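Local coordinates for NIF3-related protein (Bacillus cereus, PDB 2GX8), which is of uncertain biochemical function but belongs to the Nif3 family, carrying a dimetal site occupied here by zinc and a proposed regulatory domain, at residues 37-42 / 122-127; 129-134 / 358-363. All blocks are in the same frame, centred on the assembly; numbering follows the deposited sequence.

Contact 1: 37-42 / 122-127; sequences LFESMY and AIYAAH
Phe38 and Glu39, in segment 37-42 on helix 31-38, make a buried, mixed aromatic and polar contact with Tyr124 and Ala126, at the end of strand 122-125, so that the N-terminal helix packs against an inner strand of the five-stranded sheet. The polar part is one bond: the hydroxyl of Tyr124 donates to Glu39, though the modelled separation of OH from OE1, 2.5 Å, is very short and its exact value doubtful. The carboxylate reaches the ring at its edge, close to the ring plane and on the CE2 side, where CE2 of Tyr124 is 3.4 Å from OE1 of Glu39; the two planes differ by 30°. The extended glutamate chain beyond CG carries OE1 to the hydroxyl although the side chain does not leave the backbone directly toward the strand. Phe38 occupies the other side of the phenol. Its CE1 comes within 3.7 Å of CE1 of Tyr124, near the plane of the tyrosine ring, while the two ring planes stand at 85° and their centroids lie 5.7 Å apart. CG of Phe38 is anti to the backbone N (chi1 171°), which sends the ring toward the strand, where its far end also meets Ala126: CZ of Phe38 lies 3.5 Å from CB of Ala126. Carboxylate and phenyl thus meet the CE2 and CE1 edges of the phenol, and its hydroxyl is held by Glu39. The carbonyl of Ala126 bonds ND1 of the zinc ligand His92, a second-shell bond that probably helps fix the turn of that imidazole. Around the pair, Phe38 also packs on Ile90 of strand 88-91, Val130 of helix 128-132 and Val367 of helix 362-377, while strand 122-125 runs between strands 54-56 and 88-91.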
ATOM      1  N   LEU C  37     -36.852  12.632  -7.290  1.00 53.69           N
ATOM      2  CA  LEU C  37     -37.174  13.022  -8.666  1.00 54.35           C
ATOM      3  C   LEU C  37     -35.960  13.552  -9.415  1.00 55.24           C
ATOM      4  O   LEU C  37     -35.939  13.545 -10.646  1.00 57.61           O
ATOM      5  CB  LEU C  37     -38.287  14.069  -8.708  1.00 54.07           C
ATOM      6  CG  LEU C  37     -39.711  13.579  -8.408  1.00 55.28           C
ATOM      7  CD1 LEU C  37     -40.693  14.739  -8.424  1.00 54.29           C
ATOM      8  CD2 LEU C  37     -40.144  12.518  -9.423  1.00 55.54           C
ATOM      9  N   PHE C  38     -34.961  14.041  -8.680  1.00 55.42           N
ATOM     10  CA  PHE C  38     -33.730  14.538  -9.284  1.00 54.47           C
ATOM     11  C   PHE C  38     -32.899  13.355  -9.721  1.00 54.48           C
ATOM     12  O   PHE C  38     -32.295  13.364 -10.799  1.00 55.56           O
ATOM     13  CB  PHE C  38     -32.909  15.381  -8.287  1.00 54.50           C
ATOM     14  CG  PHE C  38     -31.528  15.739  -8.788  1.00 54.08           C
ATOM     15  CD1 PHE C  38     -30.400  15.052  -8.332  1.00 56.96           C
ATOM     16  CD2 PHE C  38     -31.354  16.733  -9.747  1.00 53.99           C
ATOM     17  CE1 PHE C  38     -29.115  15.360  -8.811  1.00 52.54           C
ATOM     18  CE2 PHE C  38     -30.083  17.054 -10.227  1.00 54.97           C
ATOM     19  CZ  PHE C  38     -28.959  16.364  -9.766  1.00 53.44           C
ATOM     20  N   GLU C  39     -32.867  12.342  -8.864  1.00 54.36           N
ATOM     21  CA  GLU C  39     -32.087  11.142  -9.110  1.00 54.62           C
ATOM     22  C   GLU C  39     -32.644  10.272 -10.232  1.00 54.97           C
ATOM     23  O   GLU C  39     -31.951   9.385 -10.716  1.00 54.72           O
ATOM     24  CB  GLU C  39     -31.884  10.353  -7.813  1.00 54.81           C
ATOM     25  CG  GLU C  39     -30.946  11.078  -6.857  1.00 52.93           C
ATOM     26  CD  GLU C  39     -30.823  10.455  -5.479  1.00 55.32           C
ATOM     27  OE1 GLU C  39     -30.194  11.108  -4.614  1.00 57.60           O
ATOM     28  OE2 GLU C  39     -31.363   9.345  -5.231  1.00 57.98           O
ATOM     29  N   SER C  40     -33.878  10.535 -10.652  1.00 55.09           N
ATOM     30  CA  SER C  40     -34.447   9.809 -11.778  1.00 56.70           C
ATOM     31  C   SER C  40     -33.704  10.247 -13.049  1.00 58.12           C
ATOM     32  O   SER C  40     -33.525   9.464 -13.991  1.00 59.28           O
ATOM     33  CB  SER C  40     -35.947  10.087 -11.908  1.00 56.46           C
ATOM     34  OG  SER C  40     -36.205  11.442 -12.257  1.00 54.82           O
ATOM     35  N   MET C  41     -33.261  11.501 -13.058  1.00 58.40           N
ATOM     36  CA  MET C  41     -32.539  12.061 -14.188  1.00 59.37           C
ATOM     37  C   MET C  41     -31.026  11.893 -14.014  1.00 58.76           C
ATOM     38  O   MET C  41     -30.287  11.770 -14.983  1.00 59.84           O
ATOM     39  CB  MET C  41     -32.864  13.550 -14.326  1.00 59.19           C
ATOM     40  CG  MET C  41     -34.350  13.891 -14.373  1.00 60.66           C
ATOM     41  SD  MET C  41     -34.663  15.661 -14.613  1.00 61.82           S
ATOM     42  CE  MET C  41     -34.018  16.401 -13.117  1.00 55.01           C
ATOM     43  N   TYR C  42     -30.562  11.884 -12.773  1.00 58.20           N
ATOM     44  CA  TYR C  42     -29.137  11.778 -12.507  1.00 57.84           C
ATOM     45  C   TYR C  42     -28.858  10.719 -11.454  1.00 57.21           C
ATOM     46  O   TYR C  42     -28.529  11.069 -10.314  1.00 57.36           O
ATOM     47  CB  TYR C  42     -28.594  13.150 -12.052  1.00 58.29           C
ATOM     48  CG  TYR C  42     -28.751  14.216 -13.117  1.00 58.66           C
ATOM     49  CD1 TYR C  42     -29.834  15.106 -13.109  1.00 56.69           C
ATOM     50  CD2 TYR C  42     -27.835  14.309 -14.148  1.00 58.04           C
ATOM     51  CE1 TYR C  42     -29.986  16.056 -14.109  1.00 55.60           C
ATOM     52  CE2 TYR C  42     -27.968  15.243 -15.143  1.00 59.80           C
ATOM     53  CZ  TYR C  42     -29.034  16.118 -15.125  1.00 60.83           C
ATOM     54  OH  TYR C  42     -29.126  17.038 -16.154  1.00 62.85           O
ATOM     55  N   ALA C 122     -30.335  22.335   3.673  1.00 55.89           N
ATOM     56  CA  ALA C 122     -29.812  21.058   3.257  1.00 54.34           C
ATOM     57  C   ALA C 122     -28.922  21.277   2.040  1.00 54.18           C
ATOM     58  O   ALA C 122     -29.229  22.094   1.180  1.00 52.82           O
ATOM     59  CB  ALA C 122     -30.938  20.114   2.937  1.00 54.46           C
ATOM     60  N   ILE C 123     -27.800  20.565   2.001  1.00 54.64           N
ATOM     61  CA  ILE C 123     -26.844  20.676   0.912  1.00 54.44           C
ATOM     62  C   ILE C 123     -26.721  19.284   0.294  1.00 55.71           C
ATOM     63  O   ILE C 123     -26.345  18.316   0.957  1.00 54.06           O
ATOM     64  CB  ILE C 123     -25.481  21.172   1.413  1.00 55.86           C
ATOM     65  CG1 ILE C 123     -25.600  22.552   2.072  1.00 55.62           C
ATOM     66  CG2 ILE C 123     -24.430  21.209   0.260  1.00 53.03           C
ATOM     67  CD1 ILE C 123     -26.100  23.624   1.130  1.00 57.63           C
ATOM     68  N   TYR C 124     -27.052  19.193  -0.990  1.00 56.55           N
ATOM     69  CA  TYR C 124     -27.008  17.933  -1.695  1.00 56.51           C
ATOM     70  C   TYR C 124     -26.000  18.020  -2.837  1.00 56.91           C
ATOM     71  O   TYR C 124     -26.028  18.979  -3.624  1.00 58.73           O
ATOM     72  CB  TYR C 124     -28.427  17.601  -2.197  1.00 57.49           C
ATOM     73  CG  TYR C 124     -28.539  16.348  -3.038  1.00 57.63           C
ATOM     74  CD1 TYR C 124     -28.318  16.401  -4.423  1.00 58.15           C
ATOM     75  CD2 TYR C 124     -28.886  15.132  -2.473  1.00 56.42           C
ATOM     76  CE1 TYR C 124     -28.423  15.291  -5.213  1.00 56.53           C
ATOM     77  CE2 TYR C 124     -28.996  13.988  -3.277  1.00 57.91           C
ATOM     78  CZ  TYR C 124     -28.764  14.094  -4.644  1.00 57.33           C
ATOM     79  OH  TYR C 124     -28.854  13.009  -5.472  1.00 57.44           O
ATOM     80  N   ALA C 125     -25.098  17.047  -2.951  1.00 55.13           N
ATOM     81  CA  ALA C 125     -24.122  17.123  -4.047  1.00 54.83           C
ATOM     82  C   ALA C 125     -24.464  16.211  -5.213  1.00 54.74           C
ATOM     83  O   ALA C 125     -24.780  15.038  -5.029  1.00 54.41           O
ATOM     84  CB  ALA C 125     -22.741  16.829  -3.556  1.00 53.95           C
ATOM     85  N   ALA C 126     -24.400  16.763  -6.416  1.00 54.89           N
ATOM     86  CA  ALA C 126     -24.618  15.996  -7.632  1.00 55.97           C
ATOM     87  C   ALA C 126     -23.416  16.246  -8.517  1.00 56.75           C
ATOM     88  O   ALA C 126     -23.465  17.105  -9.400  1.00 57.61           O
ATOM     89  CB  ALA C 126     -25.830  16.490  -8.298  1.00 55.99           C
ATOM     90  N   HIS C 127     -22.333  15.512  -8.287  1.00 57.10           N
ATOM     91  CA  HIS C 127     -21.107  15.785  -9.017  1.00 57.92           C
ATOM     92  C   HIS C 127     -20.935  15.026 -10.329  1.00 57.23           C
ATOM     93  O   HIS C 127     -21.554  15.403 -11.316  1.00 56.97           O
ATOM     94  CB  HIS C 127     -19.879  15.750  -8.082  1.00 59.04           C
ATOM     95  CG  HIS C 127     -18.625  16.313  -8.689  1.00 62.21           C
ATOM     96  ND1 HIS C 127     -17.363  15.849  -8.364  1.00 68.11           N
ATOM     97  CD2 HIS C 127     -18.441  17.267  -9.634  1.00 63.90           C
ATOM     98  CE1 HIS C 127     -16.456  16.502  -9.071  1.00 68.80           C
ATOM     99  NE2 HIS C 127     -17.083  17.361  -9.857  1.00 71.14           N
TER

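Contact 2: 129-134 / 358-363; sequences NVDVAK and NVEKVM. With ZN (zinc ion), chain M; ZN (zinc ion), chain L.
Asp131 and Glu360 meet through metal coordination, their carboxylates approaching one zinc ion from the two segments. OD1 of Asp131 lies 2.3 Å from the zinc of chain M. OD2 of Asp131 is a longer neighbour of that ion at 2.8 Å. OE2 of Glu360 binds the same zinc at 2.2 Å. The other branch of the glutamate continues to the zinc of chain L, OE1 of Glu360 being 2.5 Å from it, so this carboxylate bridges the pair. Its chain is extended beyond CG (chi2 -173°), which brings the carboxylate across to the ions. This is the dimetal-binding motif conserved in the Nif3 family: His92 completes the protein ligands of the chain M zinc, His93 and His357 those of the chain L zinc. OD1 of Asp131 and OE2 of Glu360 come within 3.3 Å of each other; the shared cation probably offsets their repulsion, and the carboxylate planes differ by 29°. Apolar packing accompanies the metal bonds. CG1 of Val130 touches CG of Met363 at 4.0 Å, the side chains crossing at about a right angle, and Val137 of helix 137-145 packs on both.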
ATOM      1  N   ASN C 129     -22.149  12.390 -11.504  1.00 55.64           N
ATOM      2  CA  ASN C 129     -23.390  11.893 -12.106  1.00 56.50           C
ATOM      3  C   ASN C 129     -24.065  12.919 -13.070  1.00 55.71           C
ATOM      4  O   ASN C 129     -24.779  12.528 -13.979  1.00 55.94           O
ATOM      5  CB  ASN C 129     -24.368  11.325 -11.046  1.00 56.71           C
ATOM      6  CG  ASN C 129     -24.712  12.331  -9.921  1.00 58.42           C
ATOM      7  OD1 ASN C 129     -25.873  12.461  -9.538  1.00 61.07           O
ATOM      8  ND2 ASN C 129     -23.707  13.030  -9.396  1.00 58.15           N
ATOM      9  N   VAL C 130     -23.816  14.215 -12.869  1.00 55.45           N
ATOM     10  CA  VAL C 130     -24.362  15.283 -13.727  1.00 55.26           C
ATOM     11  C   VAL C 130     -23.426  15.519 -14.951  1.00 55.69           C
ATOM     12  O   VAL C 130     -23.836  16.046 -15.984  1.00 55.33           O
ATOM     13  CB  VAL C 130     -24.662  16.581 -12.900  1.00 56.03           C
ATOM     14  CG1 VAL C 130     -25.125  17.739 -13.776  1.00 54.66           C
ATOM     15  CG2 VAL C 130     -25.719  16.294 -11.846  1.00 54.58           C
ATOM     16  N   ASP C 131     -22.173  15.084 -14.824  1.00 55.84           N
ATOM     17  CA  ASP C 131     -21.185  15.170 -15.890  1.00 56.21           C
ATOM     18  C   ASP C 131     -21.426  14.077 -16.924  1.00 55.74           C
ATOM     19  O   ASP C 131     -21.316  14.303 -18.132  1.00 55.25           O
ATOM     20  CB  ASP C 131     -19.789  14.959 -15.301  1.00 56.97           C
ATOM     21  CG  ASP C 131     -19.311  16.135 -14.490  1.00 59.66           C
ATOM     22  OD1 ASP C 131     -18.989  17.166 -15.116  1.00 62.47           O
ATOM     23  OD2 ASP C 131     -19.193  16.024 -13.244  1.00 59.43           O
ATOM     24  N   VAL C 132     -21.756  12.894 -16.401  1.00 55.40           N
ATOM     25  CA  VAL C 132     -21.975  11.656 -17.162  1.00 54.47           C
ATOM     26  C   VAL C 132     -23.353  11.534 -17.815  1.00 54.21           C
ATOM     27  O   VAL C 132     -23.469  11.078 -18.943  1.00 53.94           O
ATOM     28  CB  VAL C 132     -21.783  10.424 -16.214  1.00 54.23           C
ATOM     29  CG1 VAL C 132     -22.019   9.109 -16.952  1.00 53.60           C
ATOM     30  CG2 VAL C 132     -20.401  10.429 -15.566  1.00 52.60           C
ATOM     31  N   ALA C 133     -24.397  11.945 -17.102  1.00 55.10           N
ATOM     32  CA  ALA C 133     -25.773  11.772 -17.583  1.00 56.36           C
ATOM     33  C   ALA C 133     -26.182  12.573 -18.815  1.00 57.49           C
ATOM     34  O   ALA C 133     -25.726  13.705 -18.995  1.00 57.73           O
ATOM     35  CB  ALA C 133     -26.761  12.038 -16.454  1.00 55.46           C
ATOM     36  N   LYS C 134     -27.049  11.969 -19.643  1.00 58.42           N
ATOM     37  CA  LYS C 134     -27.632  12.625 -20.813  1.00 59.54           C
ATOM     38  C   LYS C 134     -28.407  13.854 -20.330  1.00 59.75           C
ATOM     39  O   LYS C 134     -29.133  13.788 -19.322  1.00 59.82           O
ATOM     40  CB  LYS C 134     -28.586  11.669 -21.545  1.00 60.37           C
ATOM     41  CG  LYS C 134     -29.334  12.296 -22.727  1.00 61.05           C
ATOM     42  CD  LYS C 134     -30.515  11.432 -23.182  1.00 61.29           C
ATOM     43  CE  LYS C 134     -31.342  12.134 -24.281  1.00 63.96           C
ATOM     44  NZ  LYS C 134     -32.494  11.304 -24.826  1.00 62.94           N
ATOM     45  N   ASN C 358     -15.310  27.155 -14.733  1.00 53.74           N
ATOM     46  CA  ASN C 358     -16.575  27.785 -14.425  1.00 52.90           C
ATOM     47  C   ASN C 358     -17.602  27.770 -15.541  1.00 54.24           C
ATOM     48  O   ASN C 358     -18.725  28.156 -15.294  1.00 53.86           O
ATOM     49  CB  ASN C 358     -16.351  29.212 -13.938  1.00 52.80           C
ATOM     50  CG  ASN C 358     -17.596  29.844 -13.360  1.00 49.95           C
ATOM     51  OD1 ASN C 358     -18.000  29.541 -12.231  1.00 51.88           O
ATOM     52  ND2 ASN C 358     -18.195  30.756 -14.116  1.00 50.12           N
ATOM     53  N   VAL C 359     -17.250  27.325 -16.749  1.00 54.12           N
ATOM     54  CA  VAL C 359     -18.245  27.263 -17.818  1.00 55.02           C
ATOM     55  C   VAL C 359     -19.301  26.181 -17.545  1.00 55.38           C
ATOM     56  O   VAL C 359     -20.302  26.099 -18.240  1.00 56.43           O
ATOM     57  CB  VAL C 359     -17.625  27.109 -19.245  1.00 54.76           C
ATOM     58  CG1 VAL C 359     -16.620  28.212 -19.495  1.00 54.36           C
ATOM     59  CG2 VAL C 359     -16.979  25.752 -19.438  1.00 55.20           C
ATOM     60  N   GLU C 360     -19.055  25.339 -16.545  1.00 54.59           N
ATOM     61  CA  GLU C 360     -20.023  24.331 -16.107  1.00 54.95           C
ATOM     62  C   GLU C 360     -21.236  24.958 -15.449  1.00 53.77           C
ATOM     63  O   GLU C 360     -22.170  24.280 -15.089  1.00 53.19           O
ATOM     64  CB  GLU C 360     -19.413  23.418 -15.072  1.00 54.33           C
ATOM     65  CG  GLU C 360     -18.454  22.465 -15.646  1.00 58.63           C
ATOM     66  CD  GLU C 360     -18.016  21.470 -14.592  1.00 61.06           C
ATOM     67  OE1 GLU C 360     -17.774  21.883 -13.436  1.00 57.73           O
ATOM     68  OE2 GLU C 360     -17.940  20.269 -14.919  1.00 63.33           O
ATOM     69  N   LYS C 361     -21.188  26.265 -15.264  1.00 54.27           N
ATOM     70  CA  LYS C 361     -22.278  27.018 -14.693  1.00 54.26           C
ATOM     71  C   LYS C 361     -23.575  26.833 -15.510  1.00 53.75           C
ATOM     72  O   LYS C 361     -24.658  27.134 -15.018  1.00 54.10           O
ATOM     73  CB  LYS C 361     -21.862  28.490 -14.651  1.00 52.72           C
ATOM     74  CG  LYS C 361     -21.695  29.097 -16.041  1.00 54.96           C
ATOM     75  CD  LYS C 361     -21.371  30.553 -15.953  1.00 58.24           C
ATOM     76  CE  LYS C 361     -21.294  31.218 -17.329  1.00 61.91           C
ATOM     77  NZ  LYS C 361     -19.985  31.108 -17.969  1.00 60.89           N
ATOM     78  N   VAL C 362     -23.465  26.327 -16.749  1.00 53.98           N
ATOM     79  CA  VAL C 362     -24.645  26.126 -17.643  1.00 54.44           C
ATOM     80  C   VAL C 362     -25.585  25.109 -17.052  1.00 54.48           C
ATOM     81  O   VAL C 362     -26.740  24.999 -17.403  1.00 55.01           O
ATOM     82  CB  VAL C 362     -24.231  25.604 -19.015  1.00 53.72           C
ATOM     83  CG1 VAL C 362     -23.571  26.697 -19.800  1.00 54.45           C
ATOM     84  CG2 VAL C 362     -23.316  24.371 -18.866  1.00 53.14           C
ATOM     85  N   MET C 363     -25.033  24.356 -16.131  1.00 55.31           N
ATOM     86  CA  MET C 363     -25.732  23.306 -15.456  1.00 55.98           C
ATOM     87  C   MET C 363     -26.808  23.817 -14.494  1.00 55.62           C
ATOM     88  O   MET C 363     -27.746  23.103 -14.193  1.00 55.68           O
ATOM     89  CB  MET C 363     -24.657  22.395 -14.841  1.00 55.33           C
ATOM     90  CG  MET C 363     -24.939  21.765 -13.560  1.00 57.78           C
ATOM     91  SD  MET C 363     -24.679  22.900 -12.185  1.00 54.29           S
ATOM     92  CE  MET C 363     -25.862  22.031 -11.118  1.00 47.44           C
TER
HETATM   93 ZN    ZN M 375     -18.455  18.705 -13.523  1.00 60.75          ZN
HETATM   94 ZN    ZN L 374     -16.279  20.613 -11.882  1.00 55.72          ZN

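How the contacts relate
From the N terminus, helix 31-38 leads into contact 1, which closes a loop of 79 residues through strands 54-56, 66-70 and 88-91 and brings the chain back at strand 122-125; the zinc ligands His92 and His93 lie within this loop. Helix 128-132 follows at once, and contact 2 closes a far longer loop of 223 residues, containing every strand of the larger mixed sheet, at segment 358-363, which lies on helix 362-377. The two neither nest nor cross but stand in series, their centres about 12 Å apart. Tyr42 joins them: its CD2 lies 3.4 Å from CB of Ala133, and its hydroxyl bonds Gln370 on helix 362-377.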